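Hypoxanthine-guanine phosphoribosyltransferase (HGPRT) (Schistosoma mansoni, PDB 5IPF) salvages purine bases by transferring a phosphoribosyl group to hypoxanthine or guanine, yielding IMP or GMP. Local coordinates at residues A[210-213]-A[219-222]; A[217-220]-A[224-227]; A[73-78]-A[201-206]. One frame throughout, in Å; residues are numbered along the deposited sequence.

Contact 1 of 3, residues A[210-213]-A[219-222]; sequences NRFV and DYND. With IMP (inosinic acid), chain E.
The backbone at Phe212 and Val213 is extended, as it is at Asp219 and Tyr220, before positive phi values at Asn221 and Asp222 bend the second segment. Only Phe212, Asp219 and Tyr220 meet across the contact, without polar bonds between the segments. Phe212 holds CG anti to its backbone N (chi1 -158°), which extends the ring toward IMP and Tyr220. The ring is sandwiched: IMP N1 lies 3.3 Å above the plane of Phe212 on one side, and the edge of Tyr220 comes from the other. The aromatic pair is offset edge-to-face, with centroids of the Phe212 and Tyr220 rings 5.3 Å apart and planes at 75°; Tyr220 CD1 reaches to 3.5 Å from Phe212 CE2. This is base recognition as in the hypoxanthine-guanine phosphoribosyltransferase family, where an aromatic ring stacks on the purine and the next residue reads its 6-oxo edge through backbone atoms. IMP N1 donates to Val213 O at 2.6 Å, bent to 149°, while Val213 N gives O6 of IMP a weak bond of 3.3 Å. Asp219 O borders the Phe212 ring edge-on, 3.8 Å from CE2, and is 3.3 Å from C2 of IMP. Both Phe212 and Tyr220 rest against Ile233 of strand 230-233.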
# COMPACT_ATOMS: atom_id res chain seq x y z
N ASN A 210 -11.21 1.84 -27.93
CA ASN A 210 -12.36 2.74 -27.97
C ASN A 210 -13.62 2.07 -27.43
O ASN A 210 -14.65 2.04 -28.10
CB ASN A 210 -12.59 3.25 -29.40
CG ASN A 210 -13.52 4.45 -29.44
OD1 ASN A 210 -13.90 5.00 -28.40
ND2 ASN A 210 -13.89 4.87 -30.64
N ARG A 211 -13.53 1.53 -26.22
CA ARG A 211 -14.69 1.06 -25.48
C ARG A 211 -14.88 1.93 -24.25
O ARG A 211 -13.95 2.57 -23.77
CB ARG A 211 -14.53 -0.41 -25.07
N PHE A 212 -16.11 1.97 -23.75
CA PHE A 212 -16.42 2.80 -22.59
C PHE A 212 -15.93 2.12 -21.32
O PHE A 212 -16.16 0.93 -21.11
CB PHE A 212 -17.92 3.07 -22.51
CG PHE A 212 -18.27 4.29 -21.71
CD1 PHE A 212 -18.27 5.54 -22.29
CD2 PHE A 212 -18.59 4.18 -20.36
CE1 PHE A 212 -18.58 6.67 -21.56
CE2 PHE A 212 -18.91 5.31 -19.62
CZ PHE A 212 -18.90 6.55 -20.22
N VAL A 213 -15.24 2.89 -20.46
CA VAL A 213 -14.64 2.36 -19.25
C VAL A 213 -15.20 3.08 -18.03
O VAL A 213 -15.55 4.27 -18.09
CB VAL A 213 -13.10 2.47 -19.28
CG1 VAL A 213 -12.52 1.51 -20.31
CG2 VAL A 213 -12.67 3.90 -19.58
N ASP A 219 -16.90 7.42 -14.26
CA ASP A 219 -18.32 7.25 -14.03
C ASP A 219 -19.08 7.03 -15.33
O ASP A 219 -18.64 7.42 -16.42
CB ASP A 219 -18.90 8.46 -13.30
CG ASP A 219 -18.80 9.73 -14.11
OD1 ASP A 219 -17.72 10.36 -14.09
OD2 ASP A 219 -19.80 10.10 -14.76
N TYR A 220 -20.25 6.40 -15.21
CA TYR A 220 -21.25 6.36 -16.27
C TYR A 220 -22.56 6.84 -15.66
O TYR A 220 -23.18 6.11 -14.87
CB TYR A 220 -21.39 4.95 -16.86
CG TYR A 220 -22.47 4.86 -17.92
CD1 TYR A 220 -22.35 5.55 -19.13
CD2 TYR A 220 -23.61 4.08 -17.73
CE1 TYR A 220 -23.33 5.47 -20.10
CE2 TYR A 220 -24.59 4.00 -18.69
CZ TYR A 220 -24.45 4.69 -19.88
OH TYR A 220 -25.42 4.62 -20.84
N ASN A 221 -22.97 8.06 -16.01
CA ASN A 221 -24.15 8.71 -15.43
C ASN A 221 -24.02 8.82 -13.90
O ASN A 221 -24.96 8.52 -13.16
CB ASN A 221 -25.44 7.98 -15.82
CG ASN A 221 -25.78 8.13 -17.30
OD1 ASN A 221 -25.65 9.21 -17.88
ND2 ASN A 221 -26.24 7.04 -17.91
N ASP A 222 -22.85 9.27 -13.44
CA ASP A 222 -22.52 9.45 -12.02
C ASP A 222 -22.59 8.16 -11.21
O ASP A 222 -22.79 8.21 -9.99
CB ASP A 222 -23.40 10.53 -11.37
P IMP E . -13.53 14.52 -24.38
O1P IMP E . -12.02 14.49 -24.38
O2P IMP E . -14.28 13.47 -25.16
O3P IMP E . -13.95 15.87 -24.91
O5' IMP E . -14.02 14.39 -22.86
C5' IMP E . -15.05 13.47 -22.52
C4' IMP E . -15.58 13.68 -21.12
O4' IMP E . -16.30 12.50 -20.71
C3' IMP E . -14.55 13.92 -20.03
O3' IMP E . -15.15 14.64 -18.95
C2' IMP E . -14.21 12.50 -19.57
O2' IMP E . -13.81 12.41 -18.22
C1' IMP E . -15.51 11.72 -19.84
N9 IMP E . -15.28 10.42 -20.48
C8 IMP E . -14.84 10.24 -21.76
N7 IMP E . -14.75 8.91 -22.01
C5 IMP E . -15.13 8.24 -20.90
C6 IMP E . -15.22 6.89 -20.62
O6 IMP E . -14.98 6.06 -21.50
N1 IMP E . -15.65 6.48 -19.38
C2 IMP E . -15.98 7.42 -18.42
N3 IMP E . -15.89 8.76 -18.71
C4 IMP E . -15.47 9.18 -19.93

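Contact 2 of 3, residues A[217-220]-A[224-227]; sequences ALDY and FRDL
The side chains of Asp219 and Arg225 run alongside each other in the same direction, their charged ends joined by a salt bridge of 3.1 Å between Asp219 OD1 and Arg225 NH2. The contact is more than one pair of charges. Asp219 CB sits 3.3 Å over the guanidinium plane of Arg225, away from its centre, with Arg225 NE 3.5 Å from that CB. The carboxylate and guanidinium planes are 42° apart, and the one close polar pair is OD1 with NH2, so the groups do not meet as a coplanar two-bond pair. Two conformations produce the alignment. Asp219 CG sits between its backbone N and carbonyl carbon (chi1 64°), and the Arg225 chain runs extended from CG to NE, carrying its end alongside the aspartate. The carbonyl oxygen of Ala217 approaches the guanidinium edge-on and is 3.8 Å from Arg225 CD. On the carboxylate, Asp219 OD2 also accepts a weak bond from Asp222 N within the intervening turn.

The backbones run close: the CA atoms of Ala217 and Arg225 are 4.3 Å apart, those of Asp219 and Phe224 5.3 Å. Farther along, Tyr220 offers Phe224 its CB, 4.4 Å from Phe224 CD1, because CG anti to the backbone N (chi1 177°) carries the tyrosine ring off toward Phe212. The loop folds back on itself here, and Asp219 belongs to both the IMP pocket and this salt bridge. Phe224 stacks with Tyr50, meets Phe241 edge-to-face, and packs on Val214 and Leu54, tying this loop to strands 213-214 and 54-59 of the antiparallel sheet. Beyond it, Asp226 packs on Glu108 of the second subunit, and a weak hydrogen bond links Arg225 O to Lys98 of helix 97-112.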
# COMPACT_ATOMS: atom_id res chain seq x y z
N ALA A 217 -12.93 6.23 -9.95
CA ALA A 217 -13.59 7.52 -10.12
C ALA A 217 -14.15 7.75 -11.53
O ALA A 217 -14.86 8.73 -11.73
CB ALA A 217 -12.71 8.73 -9.73
N LEU A 218 -13.89 6.88 -12.51
CA LEU A 218 -14.55 7.04 -13.80
C LEU A 218 -16.01 6.63 -13.68
O LEU A 218 -16.32 5.60 -13.07
CB LEU A 218 -13.86 6.22 -14.89
CG LEU A 218 -12.35 6.39 -15.05
CD1 LEU A 218 -11.87 5.76 -16.35
CD2 LEU A 218 -12.00 7.85 -15.01
N ASP A 219 -16.90 7.42 -14.26
CA ASP A 219 -18.32 7.25 -14.03
C ASP A 219 -19.08 7.03 -15.33
O ASP A 219 -18.64 7.42 -16.42
CB ASP A 219 -18.90 8.46 -13.30
CG ASP A 219 -18.80 9.73 -14.11
OD1 ASP A 219 -17.72 10.36 -14.09
OD2 ASP A 219 -19.80 10.10 -14.76
N TYR A 220 -20.25 6.40 -15.21
CA TYR A 220 -21.25 6.36 -16.27
C TYR A 220 -22.56 6.84 -15.66
O TYR A 220 -23.18 6.11 -14.87
CB TYR A 220 -21.39 4.95 -16.86
CG TYR A 220 -22.47 4.86 -17.92
CD1 TYR A 220 -22.35 5.55 -19.13
CD2 TYR A 220 -23.61 4.08 -17.73
CE1 TYR A 220 -23.33 5.47 -20.10
CE2 TYR A 220 -24.59 4.00 -18.69
CZ TYR A 220 -24.45 4.69 -19.88
OH TYR A 220 -25.42 4.62 -20.84
N PHE A 224 -20.78 3.93 -10.77
CA PHE A 224 -19.57 3.12 -10.88
C PHE A 224 -18.32 3.83 -10.38
O PHE A 224 -17.20 3.43 -10.72
CB PHE A 224 -19.33 2.64 -12.33
CG PHE A 224 -20.38 1.69 -12.84
CD1 PHE A 224 -21.53 2.16 -13.44
CD2 PHE A 224 -20.21 0.32 -12.73
CE1 PHE A 224 -22.49 1.30 -13.91
CE2 PHE A 224 -21.17 -0.56 -13.20
CZ PHE A 224 -22.31 -0.07 -13.79
N ARG A 225 -18.46 4.88 -9.56
CA ARG A 225 -17.28 5.57 -9.06
C ARG A 225 -16.62 4.79 -7.92
O ARG A 225 -15.39 4.76 -7.83
CB ARG A 225 -17.64 6.98 -8.60
CG ARG A 225 -17.95 7.93 -9.74
CD ARG A 225 -17.73 9.37 -9.32
NE ARG A 225 -17.92 10.30 -10.43
CZ ARG A 225 -19.05 10.96 -10.67
NH1 ARG A 225 -20.09 10.80 -9.87
NH2 ARG A 225 -19.13 11.79 -11.70
N ASP A 226 -17.41 4.15 -7.07
CA ASP A 226 -16.86 3.36 -5.97
C ASP A 226 -16.26 2.04 -6.43
O ASP A 226 -15.84 1.24 -5.58
CB ASP A 226 -17.95 3.11 -4.92
CG ASP A 226 -19.24 2.61 -5.53
OD1 ASP A 226 -19.49 2.90 -6.72
OD2 ASP A 226 -20.01 1.93 -4.82
N LEU A 227 -16.20 1.77 -7.73
CA LEU A 227 -15.52 0.59 -8.22
C LEU A 227 -14.01 0.76 -8.08
O LEU A 227 -13.46 1.85 -8.25
CB LEU A 227 -15.88 0.33 -9.68
CG LEU A 227 -15.70 -1.10 -10.19
CD1 LEU A 227 -16.57 -2.08 -9.42
CD2 LEU A 227 -16.02 -1.15 -11.67

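Contact 3 of 3, residues A[73-78]-A[201-206]; sequences MNIVDY and PDFVGF
Ile75 drops its CG1 onto the middle of the Phe203 ring: a CH-pi contact with CG1 3.6 Å from the Phe203 centroid and only 5° off the ring normal. The near-equal distances from Ile75 CG1 to the ring carbons, 3.8 Å to Phe203 CG and 4.0 Å to Phe203 CZ, confirm that the approach is central. With CG2 anti to the backbone N, the isoleucine turns its longer branch, CG1, to the phenylalanine. Tyr78 CB meets the ring edge-on, 4.2 Å from Phe203 CZ, and the helix backbone itself comes close at Asn74 C, 4.3 Å from Phe203 CE1. The Phe203 ring thus lies against one face of the helix, where Asn74, Ile75 and Tyr78 meet it.

The helix is held by its regular bonds, among them Tyr78 N to Asn74 O at 3.0 Å. On the other side, Phe203 is fixed by backbone hydrogen bonds to Val185 and Ser187 of strand 182-187. Met71, a turn before Ile75, also touches Phe203, and a further turn back Arg67 donates to the carbonyl oxygens of Val204 and Gly205, a polar tie beside the apolar one. Met73, on another side of the helix, packs against residues of the third and fourth subunits. Apolar packing of helix 61-81 against parallel strand 203-208 is the layered helix-on-sheet construction of the type I phosphoribosyltransferase fold.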
# COMPACT_ATOMS: atom_id res chain seq x y z
N MET A 73 7.92 9.73 -11.40
CA MET A 73 9.33 10.00 -11.68
C MET A 73 9.49 10.92 -12.89
O MET A 73 10.22 11.92 -12.83
CB MET A 73 10.09 8.69 -11.89
CG MET A 73 10.08 7.80 -10.66
SD MET A 73 10.96 6.25 -10.87
CE MET A 73 10.85 5.58 -9.21
N ASN A 74 8.79 10.62 -13.99
CA ASN A 74 8.88 11.43 -15.20
C ASN A 74 8.48 12.88 -14.93
O ASN A 74 9.17 13.82 -15.34
CB ASN A 74 8.02 10.82 -16.30
CG ASN A 74 8.50 9.46 -16.75
OD1 ASN A 74 9.71 9.18 -16.61
ND2 ASN A 74 7.67 8.67 -17.23
N ILE A 75 7.34 13.07 -14.27
CA ILE A 75 6.87 14.43 -13.98
C ILE A 75 7.88 15.17 -13.11
O ILE A 75 8.22 16.33 -13.37
CB ILE A 75 5.48 14.38 -13.33
CG1 ILE A 75 4.47 13.69 -14.25
CG2 ILE A 75 5.00 15.78 -12.99
CD1 ILE A 75 3.11 13.49 -13.62
N VAL A 76 8.39 14.50 -12.08
CA VAL A 76 9.29 15.16 -11.14
C VAL A 76 10.56 15.61 -11.84
O VAL A 76 10.96 16.78 -11.75
CB VAL A 76 9.60 14.26 -9.94
CG1 VAL A 76 10.82 14.77 -9.19
CG2 VAL A 76 8.40 14.21 -9.01
N ASP A 77 11.22 14.71 -12.57
CA ASP A 77 12.48 15.11 -13.19
C ASP A 77 12.27 16.04 -14.38
O ASP A 77 13.21 16.76 -14.76
CB ASP A 77 13.33 13.90 -13.58
CG ASP A 77 12.58 12.88 -14.40
OD1 ASP A 77 11.77 13.28 -15.26
OD2 ASP A 77 12.82 11.67 -14.20
N TYR A 78 11.07 16.07 -14.98
CA TYR A 78 10.78 17.14 -15.93
C TYR A 78 10.76 18.49 -15.23
O TYR A 78 11.47 19.42 -15.62
CB TYR A 78 9.45 16.89 -16.64
CG TYR A 78 9.04 18.08 -17.49
CD1 TYR A 78 9.57 18.26 -18.76
CD2 TYR A 78 8.16 19.04 -17.01
CE1 TYR A 78 9.21 19.36 -19.54
CE2 TYR A 78 7.81 20.14 -17.77
CZ TYR A 78 8.33 20.29 -19.04
OH TYR A 78 7.98 21.38 -19.80
N PRO A 201 -1.97 14.31 -24.53
CA PRO A 201 -1.44 15.01 -23.36
C PRO A 201 0.05 14.76 -23.17
O PRO A 201 0.66 13.90 -23.80
CB PRO A 201 -2.26 14.44 -22.20
CG PRO A 201 -3.49 13.88 -22.84
CD PRO A 201 -3.05 13.37 -24.18
N ASP A 202 0.64 15.54 -22.26
CA ASP A 202 2.08 15.46 -22.03
C ASP A 202 2.45 14.21 -21.25
O ASP A 202 3.49 13.59 -21.53
CB ASP A 202 2.56 16.71 -21.29
CG ASP A 202 2.11 17.99 -21.97
OD1 ASP A 202 2.83 18.48 -22.86
OD2 ASP A 202 1.03 18.51 -21.60
N PHE A 203 1.63 13.82 -20.28
CA PHE A 203 1.86 12.63 -19.48
C PHE A 203 0.62 11.74 -19.57
O PHE A 203 -0.47 12.15 -19.16
CB PHE A 203 2.17 12.98 -18.02
CG PHE A 203 3.34 13.91 -17.86
CD1 PHE A 203 4.63 13.44 -18.01
CD2 PHE A 203 3.14 15.25 -17.57
CE1 PHE A 203 5.71 14.30 -17.87
CE2 PHE A 203 4.22 16.11 -17.42
CZ PHE A 203 5.50 15.63 -17.57
N VAL A 204 0.80 10.54 -20.11
CA VAL A 204 -0.29 9.59 -20.29
C VAL A 204 0.04 8.31 -19.54
O VAL A 204 1.18 7.84 -19.58
CB VAL A 204 -0.55 9.29 -21.78
CG1 VAL A 204 -1.74 8.36 -21.94
CG2 VAL A 204 -0.77 10.58 -22.56
N GLY A 205 -0.95 7.76 -18.84
CA GLY A 205 -0.78 6.49 -18.17
C GLY A 205 -0.96 5.32 -19.11
O GLY A 205 -0.02 4.56 -19.36
N PHE A 206 -2.16 5.18 -19.66
CA PHE A 206 -2.49 4.06 -20.54
C PHE A 206 -3.24 4.57 -21.76
O PHE A 206 -3.96 5.57 -21.70
CB PHE A 206 -3.35 3.01 -19.82
CG PHE A 206 -2.76 2.52 -18.53
CD1 PHE A 206 -2.99 3.19 -17.34
CD2 PHE A 206 -1.97 1.38 -18.50
CE1 PHE A 206 -2.45 2.74 -16.15
CE2 PHE A 206 -1.43 0.92 -17.32
CZ PHE A 206 -1.67 1.60 -16.14

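Contacts 1 and 2 are neighbours, their centres 8 Å apart, and share Asp219 and Tyr220; Val213 CG2 and Leu218 CD1 also touch between them, 3.8 Å apart. Contact 1 lies at the surface and is aromatic, with the bound nucleotide over one face of Phe212. Contact 2, partly buried, is held by a salt bridge and closely spaced backbones, and it too reaches the nucleotide through Asp219. Contact 3 is also partly buried but lies across the chain's centre, about 24 Å between centres from either. It joins a helix to a strand of the parallel sheet by apolar packing, whereas both loop contacts adjoin the antiparallel sheet.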